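Local coordinates for CDP-glucose 4,6-dehydratase (Salmonella enterica subsp. enterica serovar Typhi, PDB 1WVG), which catalyses the NAD-dependent dehydration of CDP-D-glucose to CDP-4-dehydro-6-deoxy-D-glucose, a step in lipopolysaccharide O-antigen synthesis, at residues I130-C135 / N159-A164; P91-S96 / G153-S158. All blocks are in the same frame, centred on the assembly; numbering follows the deposited sequence.

Contact 1: I130-C135 / N159-A164; sequences ITSDKC and NSKGCA. With CXY (cytidine-5'-diphospho-beta-D-xylose), chain D; APR (adenosine-5-diphosphoribose), chain C.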
loop_
_atom_site.group_PDB
_atom_site.type_symbol
_atom_site.label_atom_id
_atom_site.label_comp_id
_atom_site.label_asym_id
_atom_site.label_seq_id
_atom_site.Cartn_x
_atom_site.Cartn_y
_atom_site.Cartn_z
ATOM N N ILE A 130 11.577 14.775 -18.830
ATOM C CA ILE A 130 12.032 13.419 -18.965
ATOM C C ILE A 130 12.740 12.928 -17.714
ATOM O O ILE A 130 13.794 13.444 -17.320
ATOM C CB ILE A 130 13.018 13.274 -20.117
ATOM C CG1 ILE A 130 12.259 13.249 -21.442
ATOM C CG2 ILE A 130 13.772 11.954 -19.907
ATOM C CD1 ILE A 130 11.552 14.544 -21.736
ATOM N N THR A 131 12.174 11.912 -17.066
ATOM C CA THR A 131 12.826 11.397 -15.877
ATOM C C THR A 131 13.506 10.071 -16.225
ATOM O O THR A 131 14.433 10.028 -17.036
ATOM C CB THR A 131 11.939 11.396 -14.601
ATOM O OG1 THR A 131 10.820 10.545 -14.797
ATOM C CG2 THR A 131 11.455 12.806 -14.307
ATOM N N SER A 132 13.020 8.968 -15.691
ATOM C CA SER A 132 13.616 7.673 -15.993
ATOM C C SER A 132 12.765 6.544 -15.441
ATOM O O SER A 132 12.009 6.712 -14.460
ATOM C CB SER A 132 14.914 7.641 -15.195
ATOM O OG SER A 132 15.540 6.370 -15.218
ATOM N N ASP A 133 12.955 5.375 -16.018
ATOM C CA ASP A 133 12.278 4.183 -15.514
ATOM C C ASP A 133 12.850 3.837 -14.118
ATOM O O ASP A 133 12.245 3.119 -13.327
ATOM C CB ASP A 133 12.328 2.994 -16.508
ATOM C CG ASP A 133 13.694 2.488 -16.961
ATOM O OD1 ASP A 133 13.830 1.614 -17.819
ATOM O OD2 ASP A 133 14.717 3.002 -16.320
ATOM N N LYS A 134 14.014 4.395 -13.768
ATOM C CA LYS A 134 14.630 4.144 -12.477
ATOM C C LYS A 134 14.123 5.003 -11.341
ATOM O O LYS A 134 14.620 4.906 -10.224
ATOM C CB LYS A 134 16.138 4.282 -12.583
ATOM C CG LYS A 134 16.599 3.352 -13.678
ATOM C CD LYS A 134 17.945 2.722 -13.433
ATOM C CE LYS A 134 18.614 2.344 -14.752
ATOM N NZ LYS A 134 17.701 1.646 -15.673
ATOM N N CYS A 135 13.150 5.850 -11.599
ATOM C CA CYS A 135 12.626 6.711 -10.525
ATOM C C CYS A 135 11.884 5.969 -9.410
ATOM O O CYS A 135 11.796 6.420 -8.238
ATOM C CB CYS A 135 11.748 7.873 -11.074
ATOM S SG CYS A 135 10.182 7.308 -11.821
ATOM N N ASN A 159 18.115 7.328 -7.860
ATOM C CA ASN A 159 17.625 8.195 -6.802
ATOM C C ASN A 159 17.501 9.669 -7.222
ATOM O O ASN A 159 16.578 10.365 -6.798
ATOM C CB ASN A 159 18.493 8.001 -5.539
ATOM C CG ASN A 159 17.885 8.662 -4.330
ATOM O OD1 ASN A 159 18.124 9.837 -4.067
ATOM N ND2 ASN A 159 17.062 7.915 -3.595
ATOM N N SER A 160 18.412 10.153 -8.087
ATOM C CA SER A 160 18.332 11.540 -8.538
ATOM C C SER A 160 17.062 11.786 -9.385
ATOM O O SER A 160 16.505 12.884 -9.420
ATOM C CB SER A 160 19.632 11.964 -9.223
ATOM O OG SER A 160 19.753 11.260 -10.453
ATOM N N LYS A 161 16.613 10.734 -10.096
ATOM C CA LYS A 161 15.402 10.738 -10.977
ATOM C C LYS A 161 14.098 10.718 -10.154
ATOM O O LYS A 161 13.044 11.328 -10.471
ATOM C CB LYS A 161 15.486 9.580 -11.964
ATOM C CG LYS A 161 16.595 9.830 -12.957
ATOM C CD LYS A 161 16.284 11.052 -13.805
ATOM C CE LYS A 161 17.358 11.293 -14.831
ATOM N NZ LYS A 161 16.818 11.911 -16.041
ATOM N N GLY A 162 14.219 9.991 -9.043
ATOM C CA GLY A 162 13.204 9.880 -8.021
ATOM C C GLY A 162 12.995 11.297 -7.509
ATOM O O GLY A 162 11.886 11.799 -7.492
ATOM N N CYS A 163 14.097 11.965 -7.146
ATOM C CA CYS A 163 14.029 13.349 -6.698
ATOM C C CYS A 163 13.526 14.259 -7.819
ATOM O O CYS A 163 12.753 15.186 -7.545
ATOM C CB CYS A 163 15.395 13.877 -6.261
ATOM S SG CYS A 163 16.002 13.106 -4.739
ATOM N N ALA A 164 13.981 14.034 -9.070
ATOM C CA ALA A 164 13.516 14.870 -10.202
ATOM C C ALA A 164 11.985 14.758 -10.335
ATOM O O ALA A 164 11.261 15.710 -10.640
ATOM C CB ALA A 164 14.245 14.550 -11.514
HETATM O O1B CXY D . 19.421 0.034 -17.206
HETATM P PB CXY D . 20.610 0.960 -17.373
HETATM O O2B CXY D . 21.598 0.903 -16.237
HETATM O "O1'" CXY D . 20.076 2.502 -17.570
HETATM O O3A CXY D . 21.100 0.404 -18.729
HETATM P PA CXY D . 22.438 -0.461 -19.141
HETATM O O1A CXY D . 22.354 -0.606 -20.619
HETATM O O2A CXY D . 23.669 0.203 -18.662
HETATM O O5D CXY D . 22.204 -1.811 -18.330
HETATM C C5D CXY D . 21.227 -2.734 -18.829
HETATM C C4D CXY D . 21.439 -4.067 -18.153
HETATM O O4D CXY D . 22.443 -4.789 -18.910
HETATM C C3D CXY D . 21.879 -4.062 -16.690
HETATM O O3D CXY D . 21.357 -5.163 -15.862
HETATM C C2D CXY D . 23.398 -4.169 -16.916
HETATM O O2D CXY D . 24.004 -4.677 -15.724
HETATM C C1D CXY D . 23.437 -5.200 -18.021
HETATM N N1 CXY D . 24.709 -5.237 -18.750
HETATM C C6 CXY D . 25.154 -4.119 -19.436
HETATM C C5 CXY D . 26.271 -4.107 -20.119
HETATM C C4 CXY D . 27.114 -5.251 -20.178
HETATM N N3 CXY D . 26.608 -6.359 -19.479
HETATM C C2 CXY D . 25.434 -6.414 -18.747
HETATM N N4 CXY D . 28.189 -5.324 -20.762
HETATM O O2 CXY D . 25.062 -7.421 -18.134
HETATM C "C1'" CXY D . 19.755 2.821 -18.913
HETATM C "C2'" CXY D . 20.220 4.240 -19.129
HETATM C "C3'" CXY D . 19.445 5.102 -18.151
HETATM C "C4'" CXY D . 17.943 4.974 -18.407
HETATM C "C5'" CXY D . 17.531 3.510 -18.322
HETATM O "O2'" CXY D . 21.629 4.390 -18.853
HETATM O "O3'" CXY D . 19.788 6.484 -18.359
HETATM O "O4'" CXY D . 17.217 5.766 -17.470
HETATM O "O5'" CXY D . 18.327 2.707 -19.199
HETATM N N1 APR C . 24.181 20.728 -18.539
HETATM C C2 APR C . 23.602 20.590 -19.756
HETATM N N3 APR C . 23.434 19.511 -20.458
HETATM C C4 APR C . 23.894 18.418 -19.814
HETATM C C5 APR C . 24.476 18.368 -18.586
HETATM C C6 APR C . 24.645 19.614 -17.910
HETATM N N6 APR C . 25.158 19.804 -16.682
HETATM N N7 APR C . 24.796 17.060 -18.248
HETATM C C8 APR C . 24.413 16.345 -19.295
HETATM N N9 APR C . 23.860 17.121 -20.267
HETATM C "C1'" APR C . 23.335 16.733 -21.565
HETATM C "C2'" APR C . 24.413 16.142 -22.432
HETATM O "O2'" APR C . 25.259 17.181 -22.944
HETATM C "C3'" APR C . 23.530 15.494 -23.501
HETATM O "O3'" APR C . 22.969 16.367 -24.493
HETATM O "O4'" APR C . 22.444 15.678 -21.392
HETATM C "C4'" APR C . 22.421 14.899 -22.591
HETATM C "C5'" APR C . 22.669 13.494 -22.130
HETATM O "O5'" APR C . 22.552 12.634 -23.290
HETATM P PA APR C . 23.103 11.101 -23.282
HETATM O O1A APR C . 24.281 10.902 -22.339
HETATM O O2A APR C . 23.152 10.608 -24.746
HETATM O O3A APR C . 21.902 10.361 -22.580
HETATM P PB APR C . 20.465 9.973 -23.234
HETATM O O1B APR C . 20.467 8.470 -23.385
HETATM O O2B APR C . 20.121 10.849 -24.425
HETATM O O5D APR C . 19.506 10.490 -22.072
HETATM C C5D APR C . 18.603 11.566 -22.374
HETATM O O4D APR C . 16.708 10.611 -21.090
HETATM O O1D APR C . 16.899 8.487 -20.128
HETATM C C1D APR C . 16.911 9.923 -19.889
HETATM O O2D APR C . 18.422 10.343 -18.005
HETATM C C2D APR C . 18.295 10.327 -19.440
HETATM O O3D APR C . 17.639 12.552 -18.895
HETATM C C3D APR C . 18.356 11.785 -19.859
HETATM C C4D APR C . 17.663 11.718 -21.200
#
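Lys161 reaches from helix 156-175 along the loop 130-135, and its NZ donates a hydrogen bond to Thr131 O at 3.2 Å. The donor stands above the carbonyl plane, 53° out of it. The same NZ is bonded to both hydroxyls of the terminal ribose of APR, O2D and O3D, at 3.0 Å each, so three oxygens fix where the amine ends. Lys161 gets there with a chain bent at chi2 (-64°): CG lies against Ser132 CB at 3.6 Å, and CD passes beside the Thr131 carbonyl. Ile130 CG2 packs on the same ribose. Lys161 is the lysine of the Tyr-x-x-x-Lys motif of short-chain dehydrogenases/reductases, where this lysine typically holds the nicotinamide ribose; the loop carrying Thr131 and Ser132 follows strand 126-130 of the Rossmann sheet. Ser132 OG faces the sugar, 2.9 Å from CXY O4'. It also accepts from Lys134 N, an ST turn with a nearly straight bond (164°), which anchors the serine to its own loop. The Lys134 chain runs to the diphosphate instead, donating from NZ to CXY O1B at 2.8 Å and forming a salt bridge with Asp133 OD2, the hydrogen bond within it weak. Further from the ligands the backbones close up. Cys135 and Gly162 bring their CA atoms within 4.1 Å, with Cys135 O lying against Gly162 CA, while Cys135 CB rests on Lys161 O. Thr131 CG2 touches Ala164 CB, whereas Thr131 OG1 is hydrogen-bonded to Glu165 one residue further along the helix.

Contact 2: P91-S96 / G153-S158; sequences PLVRLS and GYDPYS. With CXY (cytidine-5'-diphospho-beta-D-xylose), chain D; APR (adenosine-5-diphosphoribose), chain C.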
loop_
_atom_site.group_PDB
_atom_site.type_symbol
_atom_site.label_atom_id
_atom_site.label_comp_id
_atom_site.label_asym_id
_atom_site.label_seq_id
_atom_site.Cartn_x
_atom_site.Cartn_y
_atom_site.Cartn_z
ATOM N N PRO A 91 23.085 10.547 -17.201
ATOM C CA PRO A 91 22.161 9.422 -17.174
ATOM C C PRO A 91 22.715 8.053 -16.782
ATOM O O PRO A 91 21.982 7.066 -16.823
ATOM C CB PRO A 91 21.697 9.325 -18.619
ATOM C CG PRO A 91 22.924 9.643 -19.431
ATOM C CD PRO A 91 23.739 10.574 -18.550
ATOM N N LEU A 92 23.991 7.947 -16.401
ATOM C CA LEU A 92 24.542 6.630 -16.084
ATOM C C LEU A 92 24.692 6.199 -14.631
ATOM O O LEU A 92 25.142 6.949 -13.754
ATOM C CB LEU A 92 25.820 6.355 -16.905
ATOM C CG LEU A 92 25.788 6.981 -18.283
ATOM C CD1 LEU A 92 27.224 7.016 -18.801
ATOM C CD2 LEU A 92 24.922 6.199 -19.250
ATOM N N VAL A 93 24.348 4.917 -14.423
ATOM C CA VAL A 93 24.378 4.260 -13.121
ATOM C C VAL A 93 25.756 4.128 -12.435
ATOM O O VAL A 93 25.985 4.665 -11.348
ATOM C CB VAL A 93 23.606 2.922 -13.120
ATOM C CG1 VAL A 93 23.771 2.235 -11.765
ATOM C CG2 VAL A 93 22.105 3.118 -13.365
ATOM N N ARG A 94 26.638 3.344 -13.064
ATOM C CA ARG A 94 27.974 3.084 -12.526
ATOM C C ARG A 94 28.721 4.376 -12.307
ATOM O O ARG A 94 29.355 4.559 -11.280
ATOM C CB ARG A 94 28.762 2.023 -13.303
ATOM C CG ARG A 94 27.914 0.828 -13.767
ATOM C CD ARG A 94 28.672 -0.485 -13.971
ATOM N NE ARG A 94 29.640 -0.507 -15.065
ATOM C CZ ARG A 94 30.797 -1.153 -14.973
ATOM N NH1 ARG A 94 31.136 -1.805 -13.868
ATOM N NH2 ARG A 94 31.640 -1.156 -16.002
ATOM N N LEU A 95 28.597 5.287 -13.278
ATOM C CA LEU A 95 29.189 6.605 -13.156
ATOM C C LEU A 95 28.660 7.366 -11.939
ATOM O O LEU A 95 29.438 8.000 -11.213
ATOM C CB LEU A 95 29.042 7.427 -14.447
ATOM C CG LEU A 95 29.513 8.853 -14.242
ATOM C CD1 LEU A 95 30.928 8.829 -13.669
ATOM C CD2 LEU A 95 29.518 9.569 -15.587
ATOM N N SER A 96 27.330 7.292 -11.697
ATOM C CA SER A 96 26.722 7.990 -10.577
ATOM C C SER A 96 27.346 7.553 -9.295
ATOM O O SER A 96 27.457 8.264 -8.311
ATOM C CB SER A 96 25.225 7.726 -10.506
ATOM O OG SER A 96 24.970 6.410 -10.065
ATOM N N GLY A 153 15.120 4.936 -5.508
ATOM C CA GLY A 153 16.323 4.737 -6.322
ATOM C C GLY A 153 17.468 4.277 -5.446
ATOM O O GLY A 153 17.780 4.944 -4.486
ATOM N N TYR A 154 18.079 3.155 -5.753
ATOM C CA TYR A 154 19.176 2.646 -4.930
ATOM C C TYR A 154 20.465 3.445 -5.116
ATOM O O TYR A 154 20.986 3.990 -4.149
ATOM C CB TYR A 154 19.373 1.168 -5.227
ATOM C CG TYR A 154 20.444 0.442 -4.445
ATOM C CD1 TYR A 154 20.099 -0.475 -3.451
ATOM C CD2 TYR A 154 21.792 0.625 -4.760
ATOM C CE1 TYR A 154 21.080 -1.193 -2.769
ATOM C CE2 TYR A 154 22.783 -0.074 -4.072
ATOM C CZ TYR A 154 22.423 -0.992 -3.084
ATOM O OH TYR A 154 23.380 -1.712 -2.411
ATOM N N ASP A 155 20.931 3.539 -6.360
ATOM C CA ASP A 155 22.146 4.288 -6.702
ATOM C C ASP A 155 21.872 5.791 -6.905
ATOM O O ASP A 155 20.726 6.224 -7.041
ATOM C CB ASP A 155 22.714 3.680 -7.984
ATOM C CG ASP A 155 21.665 3.747 -9.043
ATOM O OD1 ASP A 155 20.731 2.979 -9.097
ATOM O OD2 ASP A 155 21.842 4.762 -9.839
ATOM N N PRO A 156 22.907 6.634 -6.940
ATOM C CA PRO A 156 22.707 8.090 -7.109
ATOM C C PRO A 156 21.944 8.531 -8.367
ATOM O O PRO A 156 21.196 9.514 -8.398
ATOM C CB PRO A 156 24.111 8.695 -7.082
ATOM C CG PRO A 156 24.993 7.666 -6.358
ATOM C CD PRO A 156 24.280 6.325 -6.437
ATOM N N TYR A 157 22.145 7.801 -9.440
ATOM C CA TYR A 157 21.426 8.127 -10.668
ATOM C C TYR A 157 19.914 7.844 -10.504
ATOM O O TYR A 157 19.074 8.732 -10.653
ATOM C CB TYR A 157 21.973 7.347 -11.864
ATOM C CG TYR A 157 21.001 7.524 -12.986
ATOM C CD1 TYR A 157 20.874 8.768 -13.602
ATOM C CD2 TYR A 157 20.205 6.467 -13.432
ATOM C CE1 TYR A 157 19.994 8.940 -14.668
ATOM C CE2 TYR A 157 19.294 6.628 -14.476
ATOM C CZ TYR A 157 19.185 7.883 -15.088
ATOM O OH TYR A 157 18.309 8.081 -16.131
ATOM N N SER A 158 19.575 6.594 -10.154
ATOM C CA SER A 158 18.183 6.217 -9.951
ATOM C C SER A 158 17.496 7.177 -9.029
ATOM O O SER A 158 16.443 7.722 -9.346
ATOM C CB SER A 158 18.117 4.891 -9.254
ATOM O OG SER A 158 18.653 3.974 -10.173
HETATM O O1B CXY D . 19.421 0.034 -17.206
HETATM P PB CXY D . 20.610 0.960 -17.373
HETATM O O2B CXY D . 21.598 0.903 -16.237
HETATM O "O1'" CXY D . 20.076 2.502 -17.570
HETATM O O3A CXY D . 21.100 0.404 -18.729
HETATM P PA CXY D . 22.438 -0.461 -19.141
HETATM O O1A CXY D . 22.354 -0.606 -20.619
HETATM O O2A CXY D . 23.669 0.203 -18.662
HETATM O O5D CXY D . 22.204 -1.811 -18.330
HETATM C C5D CXY D . 21.227 -2.734 -18.829
HETATM C C4D CXY D . 21.439 -4.067 -18.153
HETATM O O4D CXY D . 22.443 -4.789 -18.910
HETATM C C3D CXY D . 21.879 -4.062 -16.690
HETATM O O3D CXY D . 21.357 -5.163 -15.862
HETATM C C2D CXY D . 23.398 -4.169 -16.916
HETATM O O2D CXY D . 24.004 -4.677 -15.724
HETATM C C1D CXY D . 23.437 -5.200 -18.021
HETATM N N1 CXY D . 24.709 -5.237 -18.750
HETATM C C6 CXY D . 25.154 -4.119 -19.436
HETATM C C5 CXY D . 26.271 -4.107 -20.119
HETATM C C4 CXY D . 27.114 -5.251 -20.178
HETATM N N3 CXY D . 26.608 -6.359 -19.479
HETATM C C2 CXY D . 25.434 -6.414 -18.747
HETATM N N4 CXY D . 28.189 -5.324 -20.762
HETATM O O2 CXY D . 25.062 -7.421 -18.134
HETATM C "C1'" CXY D . 19.755 2.821 -18.913
HETATM C "C2'" CXY D . 20.220 4.240 -19.129
HETATM C "C3'" CXY D . 19.445 5.102 -18.151
HETATM C "C4'" CXY D . 17.943 4.974 -18.407
HETATM C "C5'" CXY D . 17.531 3.510 -18.322
HETATM O "O2'" CXY D . 21.629 4.390 -18.853
HETATM O "O3'" CXY D . 19.788 6.484 -18.359
HETATM O "O4'" CXY D . 17.217 5.766 -17.470
HETATM O "O5'" CXY D . 18.327 2.707 -19.199
HETATM N N1 APR C . 24.181 20.728 -18.539
HETATM C C2 APR C . 23.602 20.590 -19.756
HETATM N N3 APR C . 23.434 19.511 -20.458
HETATM C C4 APR C . 23.894 18.418 -19.814
HETATM C C5 APR C . 24.476 18.368 -18.586
HETATM C C6 APR C . 24.645 19.614 -17.910
HETATM N N6 APR C . 25.158 19.804 -16.682
HETATM N N7 APR C . 24.796 17.060 -18.248
HETATM C C8 APR C . 24.413 16.345 -19.295
HETATM N N9 APR C . 23.860 17.121 -20.267
HETATM C "C1'" APR C . 23.335 16.733 -21.565
HETATM C "C2'" APR C . 24.413 16.142 -22.432
HETATM O "O2'" APR C . 25.259 17.181 -22.944
HETATM C "C3'" APR C . 23.530 15.494 -23.501
HETATM O "O3'" APR C . 22.969 16.367 -24.493
HETATM O "O4'" APR C . 22.444 15.678 -21.392
HETATM C "C4'" APR C . 22.421 14.899 -22.591
HETATM C "C5'" APR C . 22.669 13.494 -22.130
HETATM O "O5'" APR C . 22.552 12.634 -23.290
HETATM P PA APR C . 23.103 11.101 -23.282
HETATM O O1A APR C . 24.281 10.902 -22.339
HETATM O O2A APR C . 23.152 10.608 -24.746
HETATM O O3A APR C . 21.902 10.361 -22.580
HETATM P PB APR C . 20.465 9.973 -23.234
HETATM O O1B APR C . 20.467 8.470 -23.385
HETATM O O2B APR C . 20.121 10.849 -24.425
HETATM O O5D APR C . 19.506 10.490 -22.072
HETATM C C5D APR C . 18.603 11.566 -22.374
HETATM O O4D APR C . 16.708 10.611 -21.090
HETATM O O1D APR C . 16.899 8.487 -20.128
HETATM C C1D APR C . 16.911 9.923 -19.889
HETATM O O2D APR C . 18.422 10.343 -18.005
HETATM C C2D APR C . 18.295 10.327 -19.440
HETATM O O3D APR C . 17.639 12.552 -18.895
HETATM C C3D APR C . 18.356 11.785 -19.859
HETATM C C4D APR C . 17.663 11.718 -21.200
#
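Tyr157 lies with one ring face under the backbone of Pro91, whose carbonyl O sits 3.3 Å above the ring plane, over its centre. That oxygen also accepts a hydrogen bond from CXY O3' at 2.7 Å, so the atom held over the ring also fixes the sugar hydroxyl; CXY O3' itself lies obliquely to the ring. CG of Tyr157 is anti to the backbone N (chi1 168°), which sends the phenol off helix 156-175 into the site. There Tyr157 OH is hydrogen-bonded to APR O2D and to CXY O4', both at 2.9 Å, and in neither case is the donor settled. Tyr157 is the tyrosine of the Tyr-x-x-x-Lys signature, the usual acid/base of short-chain dehydrogenases/reductases, which in the sugar-nucleotide enzymes acts at the 4'-hydroxyl; its place beside O4' is consistent with that role. Packing stays tight along the start of the helix: Ser96 CB meets Tyr157 CB, and the Pro156 ring presses on Ser96 O through CG at 3.2 Å. Asp155 N-caps the helix, its OD2 accepting from Ser158 N at 2.9 Å in a nearly straight bond (173°), while OD1 takes the Ser158 hydroxyl. Val93 crosses this carboxylate at about a right angle, CG1 to Asp155 OD2 at 3.7 Å, and its CG2 meets Tyr157 CD2 obliquely. At the sugar, Leu92 turns CD2 to CXY O2', 3.8 Å away. The looser side holds partly exposed Arg94, paired with Asp205, and Tyr154, likewise partly exposed, whose ring meets that of His298 instead of 91-96.

Contacts 1 and 2, with centres 10 Å apart, share helix 156-175, where Tyr157 and Lys161 stand one turn apart. Both side chains converge on APR O2D, one bringing its hydroxyl and the other its amine. The sugar ties the contacts together as well: CXY O4' is approached by Ser132 OG of contact 1 and Tyr157 OH of contact 2, and these two hydroxyls are 3.4 Å from each other. Beside the diphosphate, Lys134 CE packs on Val93 CG2 at 3.8 Å. Well away from both ligands, Asn159 ND2 probably donates to Gly153 O at 3.2 Å, joining the helix to the turn that leads into it.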